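Local atomic coordinates of pullulanase (Klebsiella oxytoca, PDB entry 2YOC), a protein that hydrolyses alpha-1,6-glucosidic linkages in pullulan and related branched alpha-glucans, and is exported by a type 2 secretion system. Residues 470-475 with 546-551; 542-547 with 878-883; 373-378 with 474-479; 592-597 with 628-633. All blocks are in the same frame, centred on the assembly; numbering follows the deposited sequence.

Contact 1. Residues 470-475 with 546-551. With CA (calcium ion), chain K.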
loop_
_atom_site.group_PDB
_atom_site.type_symbol
_atom_site.label_atom_id
_atom_site.label_comp_id
_atom_site.label_asym_id
_atom_site.label_seq_id
_atom_site.Cartn_x
_atom_site.Cartn_y
_atom_site.Cartn_z
ATOM N N LEU B 470 -7.745 5.609 -48.831
ATOM C CA LEU B 470 -6.335 5.588 -48.431
ATOM C C LEU B 470 -5.499 6.119 -49.540
ATOM O O LEU B 470 -5.918 6.102 -50.696
ATOM C CB LEU B 470 -5.810 4.226 -47.940
ATOM C CG LEU B 470 -6.435 2.975 -48.526
ATOM C CD1 LEU B 470 -5.389 1.952 -48.889
ATOM C CD2 LEU B 470 -7.457 2.384 -47.575
ATOM N N ALA B 471 -4.340 6.644 -49.183
ATOM C CA ALA B 471 -3.393 7.259 -50.091
ATOM C C ALA B 471 -2.322 6.290 -50.602
ATOM O O ALA B 471 -1.876 6.412 -51.745
ATOM C CB ALA B 471 -2.731 8.439 -49.385
ATOM N N THR B 472 -1.940 5.321 -49.757
ATOM C CA THR B 472 -0.832 4.365 -49.898
ATOM C C THR B 472 -0.944 3.145 -50.847
ATOM O O THR B 472 -0.150 2.198 -50.722
ATOM C CB THR B 472 -0.272 4.042 -48.514
ATOM O OG1 THR B 472 -1.357 3.731 -47.624
ATOM C CG2 THR B 472 0.540 5.194 -47.956
ATOM N N VAL B 473 -1.871 3.172 -51.810
ATOM C CA VAL B 473 -1.956 2.128 -52.834
ATOM C C VAL B 473 -2.321 2.834 -54.139
ATOM O O VAL B 473 -3.302 3.587 -54.171
ATOM C CB VAL B 473 -2.897 0.933 -52.509
ATOM C CG1 VAL B 473 -3.130 0.042 -53.728
ATOM C CG2 VAL B 473 -2.371 0.099 -51.350
ATOM N N ASN B 474 -1.521 2.616 -55.206
ATOM C CA ASN B 474 -1.803 3.206 -56.501
ATOM C C ASN B 474 -3.022 2.501 -57.073
ATOM O O ASN B 474 -3.022 1.266 -57.206
ATOM C CB ASN B 474 -0.606 3.081 -57.431
ATOM C CG ASN B 474 -0.661 4.012 -58.625
ATOM O OD1 ASN B 474 -1.648 4.090 -59.351
ATOM N ND2 ASN B 474 0.415 4.727 -58.868
ATOM N N GLU B 475 -4.083 3.286 -57.351
ATOM C CA GLU B 475 -5.367 2.787 -57.868
ATOM C C GLU B 475 -5.321 2.483 -59.352
ATOM O O GLU B 475 -6.254 1.878 -59.881
ATOM C CB GLU B 475 -6.548 3.712 -57.504
ATOM C CG GLU B 475 -6.663 4.012 -56.020
ATOM C CD GLU B 475 -8.001 4.516 -55.538
ATOM O OE1 GLU B 475 -8.567 5.460 -56.134
ATOM O OE2 GLU B 475 -8.433 4.023 -54.477
ATOM N N GLY B 546 -3.900 0.785 -44.511
ATOM C CA GLY B 546 -4.562 1.984 -45.008
ATOM C C GLY B 546 -4.712 3.127 -44.041
ATOM O O GLY B 546 -5.527 4.015 -44.289
ATOM N N TYR B 547 -3.932 3.143 -42.946
ATOM C CA TYR B 547 -3.992 4.203 -41.926
ATOM C C TYR B 547 -3.256 5.480 -42.426
ATOM O O TYR B 547 -2.364 6.030 -41.756
ATOM C CB TYR B 547 -3.449 3.663 -40.588
ATOM C CG TYR B 547 -4.278 2.535 -39.987
ATOM C CD1 TYR B 547 -5.326 2.803 -39.118
ATOM C CD2 TYR B 547 -3.977 1.195 -40.249
ATOM C CE1 TYR B 547 -6.074 1.774 -38.545
ATOM C CE2 TYR B 547 -4.726 0.155 -39.682
ATOM C CZ TYR B 547 -5.767 0.451 -38.825
ATOM O OH TYR B 547 -6.532 -0.554 -38.294
ATOM N N ASP B 548 -3.640 5.926 -43.649
ATOM C CA ASP B 548 -3.078 7.043 -44.424
ATOM C C ASP B 548 -4.238 7.730 -45.159
ATOM O O ASP B 548 -4.469 7.490 -46.354
ATOM C CB ASP B 548 -2.040 6.494 -45.426
ATOM C CG ASP B 548 -1.065 5.495 -44.806
ATOM O OD1 ASP B 548 -0.170 5.939 -44.043
ATOM O OD2 ASP B 548 -1.256 4.257 -45.010
ATOM N N PRO B 549 -5.028 8.558 -44.439
ATOM C CA PRO B 549 -6.209 9.180 -45.080
ATOM C C PRO B 549 -5.930 10.178 -46.184
ATOM O O PRO B 549 -5.176 11.135 -45.980
ATOM C CB PRO B 549 -6.941 9.865 -43.920
ATOM C CG PRO B 549 -6.327 9.324 -42.665
ATOM C CD PRO B 549 -4.931 8.926 -43.008
ATOM N N PHE B 550 -6.562 9.962 -47.348
ATOM C CA PHE B 550 -6.518 10.879 -48.506
ATOM C C PHE B 550 -7.844 11.689 -48.457
ATOM O O PHE B 550 -7.820 12.926 -48.314
ATOM C CB PHE B 550 -6.393 10.087 -49.819
ATOM C CG PHE B 550 -5.817 10.817 -51.006
ATOM C CD1 PHE B 550 -5.651 12.205 -50.990
ATOM C CD2 PHE B 550 -5.454 10.128 -52.150
ATOM C CE1 PHE B 550 -5.132 12.882 -52.104
ATOM C CE2 PHE B 550 -4.927 10.809 -53.252
ATOM C CZ PHE B 550 -4.760 12.179 -53.216
ATOM N N HIS B 551 -8.997 10.965 -48.494
ATOM C CA HIS B 551 -10.346 11.525 -48.372
ATOM C C HIS B 551 -11.109 10.692 -47.333
ATOM O O HIS B 551 -11.159 9.460 -47.426
ATOM C CB HIS B 551 -11.064 11.561 -49.729
ATOM C CG HIS B 551 -10.389 12.437 -50.755
ATOM N ND1 HIS B 551 -9.329 11.978 -51.504
ATOM C CD2 HIS B 551 -10.653 13.713 -51.127
ATOM C CE1 HIS B 551 -8.987 12.978 -52.303
ATOM N NE2 HIS B 551 -9.752 14.038 -52.114
HETATM CA CA CA K . -7.020 5.699 -52.796
#
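Leu470 and Asp548 bury the most surface here, and they meet through the backbone. Leu470 pairs with Pro549 in a single antiparallel, non-hydrogen-bonded bridge, and just beyond it Ala471 N donates to Asp548 O at 3.0 Å, arriving nearly in line with the carbonyl. The branched end of Leu470 packs on Gly546; the backbone angles there (phi 108°) favour glycine, whose lack of a side chain lets Leu470 CD2 lie 3.9 Å from Gly546 CA. The aspartate serves a second time through its side chain. Thr472 OG1 donates to Asp548 OD2 over 2.7 Å, reaching the carboxylate from above its plane as the two side chains cross at about a right angle. Phe550 packs on Ala471, its CB 4.0 Å from Ala471 CB. Leu470 O, lying at the edge of the Phe550 ring, binds a calcium ion at 2.4 Å. Glu475 OE2 is a longer ligand at 2.8 Å, and Asp469 and Glu556 complete the site. Backbone and side-chain bonds to one aspartate thus probably steady the loop that presents a peptide oxygen to the metal, and the carboxylate ligands probably offset its charge.

Contact 2. Residues 542-547 with 878-883; sequences SYNWGY and DSYDSG
Trp545 and Tyr880 meet at about a right angle where the Tyr-Asn-Trp-Gly-Tyr signature of type I pullulanases passes the loop that follows the last strand, 860-864, of the (beta/alpha)8 barrel. The indole lies flat on backbone: Tyr880 CA sits 3.5 Å from the centroid of the five-membered ring and 13° off its normal, a CH-pi contact, while Tyr880 CB covers the six-membered part. The phenol is turned aside. With CG held between its own N and carbonyl carbon (chi1 79°), Tyr880 stands up from the indole and runs alongside Asn544, whose ND2 comes near the edge of its ring. Round the rim of the tryptophan, Ser879 OG lies close to the ring plane, 3.3 Å from CZ2, although its hydrogen bonds are to Asn887 and Lys873. Asp878 brings OD1 to CH2 with its carboxylate steeply inclined to the indole, by 82°.

Tyr543 lays one face of its ring over Gly883, CG 3.6 Å from Gly883 CA, an approach suited to a residue without a side chain. Tyr880 O comes to the edge of that ring, and the phenol hydroxyl is tied to Asp421; His418 stacks on the tyrosine as well. No hydrogen bond crosses between the segments, and broad aromatic faces do most of the joining. Tyr543 O and Asp881 OD1, both acceptors, approach to 3.0 Å beside a bound calcium ion. Asn544 instead folds its own chain into an Asx turn, where OD1 accepts from Gly546 N at 2.7 Å on an in-plane lone pair.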
loop_
_atom_site.group_PDB
_atom_site.type_symbol
_atom_site.label_atom_id
_atom_site.label_comp_id
_atom_site.label_asym_id
_atom_site.label_seq_id
_atom_site.Cartn_x
_atom_site.Cartn_y
_atom_site.Cartn_z
ATOM N N SER B 542 -0.526 -3.999 -53.756
ATOM C CA SER B 542 -1.881 -3.528 -53.510
ATOM C C SER B 542 -2.176 -3.615 -51.991
ATOM O O SER B 542 -3.290 -3.288 -51.518
ATOM C CB SER B 542 -2.856 -4.390 -54.300
ATOM O OG SER B 542 -2.678 -4.235 -55.697
ATOM N N TYR B 543 -1.139 -4.030 -51.228
ATOM C CA TYR B 543 -1.215 -4.250 -49.792
ATOM C C TYR B 543 -0.738 -3.125 -48.878
ATOM O O TYR B 543 0.453 -2.821 -48.801
ATOM C CB TYR B 543 -0.560 -5.590 -49.386
ATOM C CG TYR B 543 -1.028 -6.049 -48.030
ATOM C CD1 TYR B 543 -0.527 -5.472 -46.864
ATOM C CD2 TYR B 543 -2.021 -7.012 -47.909
ATOM C CE1 TYR B 543 -1.024 -5.826 -45.609
ATOM C CE2 TYR B 543 -2.522 -7.380 -46.659
ATOM C CZ TYR B 543 -2.017 -6.787 -45.511
ATOM O OH TYR B 543 -2.512 -7.141 -44.278
ATOM N N ASN B 544 -1.673 -2.589 -48.119
ATOM C CA ASN B 544 -1.452 -1.639 -47.048
ATOM C C ASN B 544 -2.669 -1.739 -46.154
ATOM O O ASN B 544 -3.758 -2.047 -46.649
ATOM C CB ASN B 544 -1.234 -0.205 -47.513
ATOM C CG ASN B 544 -0.672 0.641 -46.394
ATOM O OD1 ASN B 544 -1.327 0.915 -45.382
ATOM N ND2 ASN B 544 0.586 1.001 -46.486
ATOM N N TRP B 545 -2.481 -1.547 -44.830
ATOM C CA TRP B 545 -3.591 -1.550 -43.881
ATOM C C TRP B 545 -4.517 -0.379 -44.251
ATOM O O TRP B 545 -5.735 -0.569 -44.382
ATOM C CB TRP B 545 -3.059 -1.376 -42.471
ATOM C CG TRP B 545 -2.400 -2.587 -41.883
ATOM C CD1 TRP B 545 -2.449 -3.872 -42.347
ATOM C CD2 TRP B 545 -1.671 -2.633 -40.649
ATOM N NE1 TRP B 545 -1.744 -4.709 -41.506
ATOM C CE2 TRP B 545 -1.264 -3.975 -40.450
ATOM C CE3 TRP B 545 -1.282 -1.658 -39.710
ATOM C CZ2 TRP B 545 -0.495 -4.366 -39.344
ATOM C CZ3 TRP B 545 -0.493 -2.042 -38.633
ATOM C CH2 TRP B 545 -0.124 -3.382 -38.447
ATOM N N GLY B 546 -3.900 0.785 -44.511
ATOM C CA GLY B 546 -4.562 1.984 -45.008
ATOM C C GLY B 546 -4.712 3.127 -44.041
ATOM O O GLY B 546 -5.527 4.015 -44.289
ATOM N N TYR B 547 -3.932 3.143 -42.946
ATOM C CA TYR B 547 -3.992 4.203 -41.926
ATOM C C TYR B 547 -3.256 5.480 -42.426
ATOM O O TYR B 547 -2.364 6.030 -41.756
ATOM C CB TYR B 547 -3.449 3.663 -40.588
ATOM C CG TYR B 547 -4.278 2.535 -39.987
ATOM C CD1 TYR B 547 -5.326 2.803 -39.118
ATOM C CD2 TYR B 547 -3.977 1.195 -40.249
ATOM C CE1 TYR B 547 -6.074 1.774 -38.545
ATOM C CE2 TYR B 547 -4.726 0.155 -39.682
ATOM C CZ TYR B 547 -5.767 0.451 -38.825
ATOM O OH TYR B 547 -6.532 -0.554 -38.294
ATOM N N ASP B 878 5.097 -5.294 -37.157
ATOM C CA ASP B 878 4.279 -4.263 -37.818
ATOM C C ASP B 878 3.973 -4.568 -39.282
ATOM O O ASP B 878 4.450 -3.862 -40.172
ATOM C CB ASP B 878 4.918 -2.871 -37.647
ATOM C CG ASP B 878 3.904 -1.755 -37.598
ATOM O OD1 ASP B 878 2.767 -1.991 -37.071
ATOM O OD2 ASP B 878 4.250 -0.633 -38.016
ATOM N N SER B 879 3.145 -5.588 -39.517
ATOM C CA SER B 879 2.794 -6.095 -40.844
ATOM C C SER B 879 2.070 -5.173 -41.831
ATOM O O SER B 879 1.621 -5.669 -42.860
ATOM C CB SER B 879 2.087 -7.440 -40.725
ATOM O OG SER B 879 0.799 -7.308 -40.153
ATOM N N TYR B 880 1.991 -3.841 -41.560
ATOM C CA TYR B 880 1.319 -2.867 -42.439
ATOM C C TYR B 880 1.732 -2.900 -43.909
ATOM O O TYR B 880 0.876 -2.776 -44.781
ATOM C CB TYR B 880 1.284 -1.446 -41.861
ATOM C CG TYR B 880 2.564 -0.659 -42.004
ATOM C CD1 TYR B 880 3.593 -0.793 -41.079
ATOM C CD2 TYR B 880 2.732 0.255 -43.043
ATOM C CE1 TYR B 880 4.776 -0.065 -41.203
ATOM C CE2 TYR B 880 3.907 0.993 -43.173
ATOM C CZ TYR B 880 4.931 0.827 -42.253
ATOM O OH TYR B 880 6.096 1.554 -42.370
ATOM N N ASP B 881 3.029 -3.069 -44.183
ATOM C CA ASP B 881 3.485 -3.186 -45.553
ATOM C C ASP B 881 4.412 -4.366 -45.647
ATOM O O ASP B 881 5.591 -4.220 -45.959
ATOM C CB ASP B 881 4.074 -1.874 -46.122
ATOM C CG ASP B 881 3.661 -1.598 -47.575
ATOM O OD1 ASP B 881 3.363 -2.587 -48.322
ATOM O OD2 ASP B 881 3.644 -0.401 -47.975
ATOM N N SER B 882 3.874 -5.541 -45.284
ATOM C CA SER B 882 4.570 -6.823 -45.343
ATOM C C SER B 882 3.828 -7.724 -46.320
ATOM O O SER B 882 4.092 -8.930 -46.407
ATOM C CB SER B 882 4.738 -7.435 -43.955
ATOM O OG SER B 882 5.819 -6.804 -43.284
ATOM N N GLY B 883 2.930 -7.089 -47.077
ATOM C CA GLY B 883 2.171 -7.664 -48.179
ATOM C C GLY B 883 1.390 -8.930 -47.941
ATOM O O GLY B 883 1.165 -9.337 -46.802
#

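Contact 3. Residues 373-378 with 474-479. With CA (calcium ion), chain K.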
loop_
_atom_site.group_PDB
_atom_site.type_symbol
_atom_site.label_atom_id
_atom_site.label_comp_id
_atom_site.label_asym_id
_atom_site.label_seq_id
_atom_site.Cartn_x
_atom_site.Cartn_y
_atom_site.Cartn_z
ATOM N N SER B 373 -12.339 10.059 -58.926
ATOM C CA SER B 373 -11.788 9.425 -60.142
ATOM C C SER B 373 -10.689 8.433 -59.655
ATOM O O SER B 373 -10.452 8.350 -58.442
ATOM C CB SER B 373 -11.152 10.483 -61.035
ATOM O OG SER B 373 -10.014 11.044 -60.404
ATOM N N THR B 374 -10.003 7.708 -60.577
ATOM C CA THR B 374 -8.932 6.767 -60.199
ATOM C C THR B 374 -7.783 7.524 -59.518
ATOM O O THR B 374 -7.382 8.596 -59.991
ATOM C CB THR B 374 -8.466 5.945 -61.415
ATOM O OG1 THR B 374 -9.589 5.297 -61.995
ATOM C CG2 THR B 374 -7.409 4.899 -61.066
ATOM N N ASN B 375 -7.290 6.965 -58.393
ATOM C CA ASN B 375 -6.210 7.499 -57.556
ATOM C C ASN B 375 -6.517 8.884 -56.923
ATOM O O ASN B 375 -5.602 9.647 -56.555
ATOM C CB ASN B 375 -4.820 7.379 -58.219
ATOM C CG ASN B 375 -3.679 7.029 -57.269
ATOM O OD1 ASN B 375 -3.832 6.269 -56.305
ATOM N ND2 ASN B 375 -2.503 7.580 -57.522
ATOM N N SER B 376 -7.845 9.175 -56.776
ATOM C CA SER B 376 -8.417 10.350 -56.125
ATOM C C SER B 376 -7.931 11.684 -56.703
ATOM O O SER B 376 -7.875 12.691 -55.993
ATOM C CB SER B 376 -8.190 10.254 -54.616
ATOM O OG SER B 376 -8.331 8.910 -54.174
ATOM N N GLU B 377 -7.612 11.690 -58.006
ATOM C CA GLU B 377 -7.101 12.880 -58.701
ATOM C C GLU B 377 -8.144 13.978 -58.831
ATOM O O GLU B 377 -7.785 15.162 -58.797
ATOM C CB GLU B 377 -6.547 12.537 -60.085
ATOM C CG GLU B 377 -5.348 11.609 -60.064
ATOM C CD GLU B 377 -4.877 11.174 -61.438
ATOM O OE1 GLU B 377 -5.632 11.376 -62.419
ATOM O OE2 GLU B 377 -3.758 10.618 -61.532
ATOM N N TYR B 378 -9.422 13.587 -59.030
ATOM C CA TYR B 378 -10.549 14.514 -59.184
ATOM C C TYR B 378 -11.712 14.069 -58.315
ATOM O O TYR B 378 -12.006 12.866 -58.222
ATOM C CB TYR B 378 -11.043 14.583 -60.643
ATOM C CG TYR B 378 -10.006 14.964 -61.675
ATOM C CD1 TYR B 378 -9.129 14.014 -62.195
ATOM C CD2 TYR B 378 -9.969 16.248 -62.212
ATOM C CE1 TYR B 378 -8.187 14.353 -63.165
ATOM C CE2 TYR B 378 -9.070 16.585 -63.225
ATOM C CZ TYR B 378 -8.170 15.638 -63.691
ATOM O OH TYR B 378 -7.250 15.979 -64.664
ATOM N N ASN B 474 -1.521 2.616 -55.206
ATOM C CA ASN B 474 -1.803 3.206 -56.501
ATOM C C ASN B 474 -3.022 2.501 -57.073
ATOM O O ASN B 474 -3.022 1.266 -57.206
ATOM C CB ASN B 474 -0.606 3.081 -57.431
ATOM C CG ASN B 474 -0.661 4.012 -58.625
ATOM O OD1 ASN B 474 -1.648 4.090 -59.351
ATOM N ND2 ASN B 474 0.415 4.727 -58.868
ATOM N N GLU B 475 -4.083 3.286 -57.351
ATOM C CA GLU B 475 -5.367 2.787 -57.868
ATOM C C GLU B 475 -5.321 2.483 -59.352
ATOM O O GLU B 475 -6.254 1.878 -59.881
ATOM C CB GLU B 475 -6.548 3.712 -57.504
ATOM C CG GLU B 475 -6.663 4.012 -56.020
ATOM C CD GLU B 475 -8.001 4.516 -55.538
ATOM O OE1 GLU B 475 -8.567 5.460 -56.134
ATOM O OE2 GLU B 475 -8.433 4.023 -54.477
ATOM N N PHE B 476 -4.226 2.873 -60.017
ATOM C CA PHE B 476 -3.991 2.553 -61.426
ATOM C C PHE B 476 -3.418 1.142 -61.444
ATOM O O PHE B 476 -2.380 0.892 -60.812
ATOM C CB PHE B 476 -3.022 3.560 -62.075
ATOM C CG PHE B 476 -3.606 4.949 -62.211
ATOM C CD1 PHE B 476 -4.561 5.227 -63.183
ATOM C CD2 PHE B 476 -3.208 5.978 -61.361
ATOM C CE1 PHE B 476 -5.101 6.516 -63.311
ATOM C CE2 PHE B 476 -3.741 7.269 -61.498
ATOM C CZ PHE B 476 -4.686 7.527 -62.468
ATOM N N SER B 477 -4.140 0.206 -62.080
ATOM C CA SER B 477 -3.771 -1.211 -62.113
ATOM C C SER B 477 -2.332 -1.431 -62.608
ATOM O O SER B 477 -1.522 -2.092 -61.948
ATOM C CB SER B 477 -4.778 -2.014 -62.942
ATOM O OG SER B 477 -4.605 -1.873 -64.348
ATOM N N ASP B 478 -2.016 -0.792 -63.738
ATOM C CA ASP B 478 -0.746 -0.851 -64.431
ATOM C C ASP B 478 0.447 -0.138 -63.794
ATOM O O ASP B 478 1.533 -0.163 -64.350
ATOM C CB ASP B 478 -0.983 -0.564 -65.904
ATOM C CG ASP B 478 -1.775 -1.733 -66.529
ATOM O OD1 ASP B 478 -2.346 -2.568 -65.764
ATOM O OD2 ASP B 478 -1.771 -1.859 -67.761
ATOM N N LYS B 479 0.276 0.432 -62.607
ATOM C CA LYS B 479 1.410 1.010 -61.903
ATOM C C LYS B 479 1.664 0.143 -60.646
ATOM O O LYS B 479 2.441 0.496 -59.749
ATOM C CB LYS B 479 1.150 2.481 -61.557
ATOM C CG LYS B 479 1.192 3.458 -62.741
ATOM C CD LYS B 479 1.139 4.914 -62.253
ATOM C CE LYS B 479 2.401 5.502 -61.639
ATOM N NZ LYS B 479 2.098 6.671 -60.746
HETATM CA CA CA K . -7.020 5.699 -52.796
#
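Thr374 and Asn375 lie in the connection of a beta hairpin, between strands 371-372 and 379-380 of an antiparallel sheet, and pack on the chain round Glu475 and Phe476. Ser373 ties the base of the hairpin, where its N donates to Tyr378 O. Thr374 then uses its methyl: CG2, anti to the backbone N, rests over one face of the Phe476 ring, 3.8 Å from the centroid, in a CH-pi contact. A beta-branched residue suits this place, since its hydroxyl can bond away from the ring while the methyl packs on it. Asn375 makes a reciprocal pair with Glu475. Glu475 N donates to Asn375 OD1 at 3.2 Å, almost straight but from above the amide plane, and Asn375 N returns a weak bond to Glu475 OE1, which may steady the carboxylate whose OE2 binds calcium. The Asn375 side-chain amide also stacks on that of Asn474, the planes only 7° apart. Asn375 and Ser376 both have positive phi, which turns the chain back; Ser376 OG is held by Asp469, a calcium ligand. Glu377 crosses Phe476 at about a right angle, and its OE2 lies near the ring plane, 3.3 Å from Phe476 CE2.

Contact 4. Residues 592-597 with 628-633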
loop_
_atom_site.group_PDB
_atom_site.type_symbol
_atom_site.label_atom_id
_atom_site.label_comp_id
_atom_site.label_asym_id
_atom_site.label_seq_id
_atom_site.Cartn_x
_atom_site.Cartn_y
_atom_site.Cartn_z
ATOM N N VAL B 592 -9.758 6.999 -39.085
ATOM C CA VAL B 592 -8.463 7.643 -38.803
ATOM C C VAL B 592 -8.559 9.176 -38.893
ATOM O O VAL B 592 -8.085 9.757 -39.862
ATOM C CB VAL B 592 -7.301 7.079 -39.688
ATOM C CG1 VAL B 592 -5.951 7.559 -39.177
ATOM C CG2 VAL B 592 -7.315 5.555 -39.754
ATOM N N TYR B 593 -9.159 9.830 -37.910
ATOM C CA TYR B 593 -9.250 11.272 -37.975
ATOM C C TYR B 593 -8.074 11.984 -37.316
ATOM O O TYR B 593 -7.938 13.201 -37.472
ATOM C CB TYR B 593 -10.595 11.765 -37.428
ATOM C CG TYR B 593 -11.761 11.297 -38.265
ATOM C CD1 TYR B 593 -12.048 11.890 -39.493
ATOM C CD2 TYR B 593 -12.579 10.254 -37.835
ATOM C CE1 TYR B 593 -13.097 11.435 -40.286
ATOM C CE2 TYR B 593 -13.671 9.832 -38.593
ATOM C CZ TYR B 593 -13.906 10.405 -39.834
ATOM O OH TYR B 593 -14.948 9.969 -40.606
ATOM N N ASN B 594 -7.210 11.232 -36.602
ATOM C CA ASN B 594 -6.070 11.786 -35.856
ATOM C C ASN B 594 -4.990 12.453 -36.708
ATOM O O ASN B 594 -4.318 13.378 -36.233
ATOM C CB ASN B 594 -5.488 10.766 -34.885
ATOM C CG ASN B 594 -4.862 9.589 -35.561
ATOM O OD1 ASN B 594 -3.802 9.696 -36.179
ATOM N ND2 ASN B 594 -5.498 8.440 -35.466
ATOM N N HIS B 595 -4.856 12.007 -37.969
ATOM C CA HIS B 595 -3.884 12.542 -38.900
ATOM C C HIS B 595 -4.416 12.565 -40.329
ATOM O O HIS B 595 -5.444 11.960 -40.636
ATOM C CB HIS B 595 -2.569 11.735 -38.828
ATOM C CG HIS B 595 -2.611 10.323 -39.391
ATOM N ND1 HIS B 595 -2.867 9.222 -38.581
ATOM C CD2 HIS B 595 -2.313 9.873 -40.635
ATOM C CE1 HIS B 595 -2.763 8.159 -39.364
ATOM N NE2 HIS B 595 -2.449 8.498 -40.612
ATOM N N THR B 596 -3.696 13.265 -41.198
ATOM C CA THR B 596 -3.912 13.321 -42.634
ATOM C C THR B 596 -2.662 12.640 -43.199
ATOM O O THR B 596 -1.659 12.578 -42.468
ATOM C CB THR B 596 -4.015 14.769 -43.098
ATOM O OG1 THR B 596 -2.809 15.479 -42.770
ATOM C CG2 THR B 596 -5.236 15.474 -42.520
ATOM N N ASN B 597 -2.692 12.112 -44.452
ATOM C CA ASN B 597 -1.493 11.455 -44.979
ATOM C C ASN B 597 -0.318 12.455 -45.219
ATOM O O ASN B 597 0.850 12.071 -45.098
ATOM C CB ASN B 597 -1.807 10.593 -46.200
ATOM C CG ASN B 597 -0.609 9.917 -46.807
ATOM O OD1 ASN B 597 -0.079 8.923 -46.307
ATOM N ND2 ASN B 597 -0.145 10.457 -47.889
ATOM N N SER B 628 3.986 15.481 -35.668
ATOM C CA SER B 628 3.928 14.119 -36.209
ATOM C C SER B 628 3.823 13.051 -35.105
ATOM O O SER B 628 4.249 11.905 -35.296
ATOM C CB SER B 628 5.134 13.861 -37.105
ATOM O OG SER B 628 6.345 14.117 -36.404
ATOM N N ALA B 629 3.226 13.422 -33.961
ATOM C CA ALA B 629 3.090 12.513 -32.821
ATOM C C ALA B 629 2.385 11.215 -33.169
ATOM O O ALA B 629 2.754 10.171 -32.647
ATOM C CB ALA B 629 2.398 13.201 -31.655
ATOM N N THR B 630 1.427 11.271 -34.086
ATOM C CA THR B 630 0.641 10.114 -34.500
ATOM C C THR B 630 1.372 9.238 -35.509
ATOM O O THR B 630 0.994 8.090 -35.694
ATOM C CB THR B 630 -0.713 10.583 -35.102
ATOM O OG1 THR B 630 -0.481 11.200 -36.361
ATOM C CG2 THR B 630 -1.475 11.535 -34.190
ATOM N N CYS B 631 2.457 9.778 -36.092
ATOM C CA CYS B 631 3.253 9.445 -37.280
ATOM C C CYS B 631 2.751 10.588 -38.117
ATOM O O CYS B 631 1.818 11.304 -37.711
ATOM C CB CYS B 631 2.806 8.126 -37.926
ATOM S SG CYS B 631 1.181 8.212 -38.786
ATOM N N CYS B 632 3.162 10.627 -39.357
ATOM C CA CYS B 632 2.465 11.451 -40.329
ATOM C C CYS B 632 2.123 12.919 -39.948
ATOM O O CYS B 632 2.925 13.595 -39.302
ATOM C CB CYS B 632 1.235 10.672 -40.806
ATOM S SG CYS B 632 1.438 8.866 -40.726
ATOM N N SER B 633 0.955 13.409 -40.374
ATOM C CA SER B 633 0.566 14.800 -40.204
ATOM C C SER B 633 -0.593 14.989 -39.263
ATOM O O SER B 633 -1.753 14.901 -39.656
ATOM C CB SER B 633 0.323 15.441 -41.570
ATOM O OG SER B 633 1.442 15.228 -42.424
HETATM O O HOH W 1 2.596 12.372 -43.282
#
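A chi1 of 71° swings the imidazole of His595 over its own main chain, laying it flat beneath the two sulfurs of Cys631 and Cys632. Cys631 SG, with its own chi1 also 71°, sits 4.0 Å from the ring centroid and nearly over its centre; Cys632 SG follows at 4.2 Å, further off the normal. Sulfur is polarisable, which suits it to such a face. The ring's rotation is fixed from both ends. His595 ND1 donates to Asn594 OD1 at 2.6 Å, close to the imidazole plane, while NE2 is bonded to Tyr547 O. Asn594 OD1 also rests 3.4 Å from Thr630 CB, the two side chains sliding past each other in opposite directions. The Cys631-Cys632 link is a vicinal disulfide, closed by neighbouring residues at the end of a type I turn from Ser628 to Cys631. The histidine belongs to the Val-Val-Tyr-Asn-His sequence of the first conserved region of the alpha-amylase family. Beyond it, Thr596 and Ser633 form an antiparallel hydrogen-bonded pair in a two-stranded sheet: Thr596 N gives a 3.0 Å bond to Ser633 O, and the return bond is weak. A water donates to Asn597 O and bonds to Ser633 OG.

How the contacts relate
Contact 1 is central to the group. It shares Gly546 and Tyr547 with contact 2, and Asn474 and Glu475 with contact 3; its centre lies about 11 Å from each. Its calcium ion is also held by contact 3 through Glu475, and the 373-378 hairpin meets the site in the second shell, through Asn375 and Ser376. Another calcium ion lies beside Asp881 of contact 2. Contact 4 is joined to segment 546-551 by Tyr547 O with His595 NE2 (2.7 Å) and Pro549 O with Asn597 N (3.1 Å). Contacts 3 and 4 do not touch, their centres about 22 Å apart. Contacts 2 and 4 involve loops following barrel strands, the end where alpha-amylase-family enzymes carry the active site.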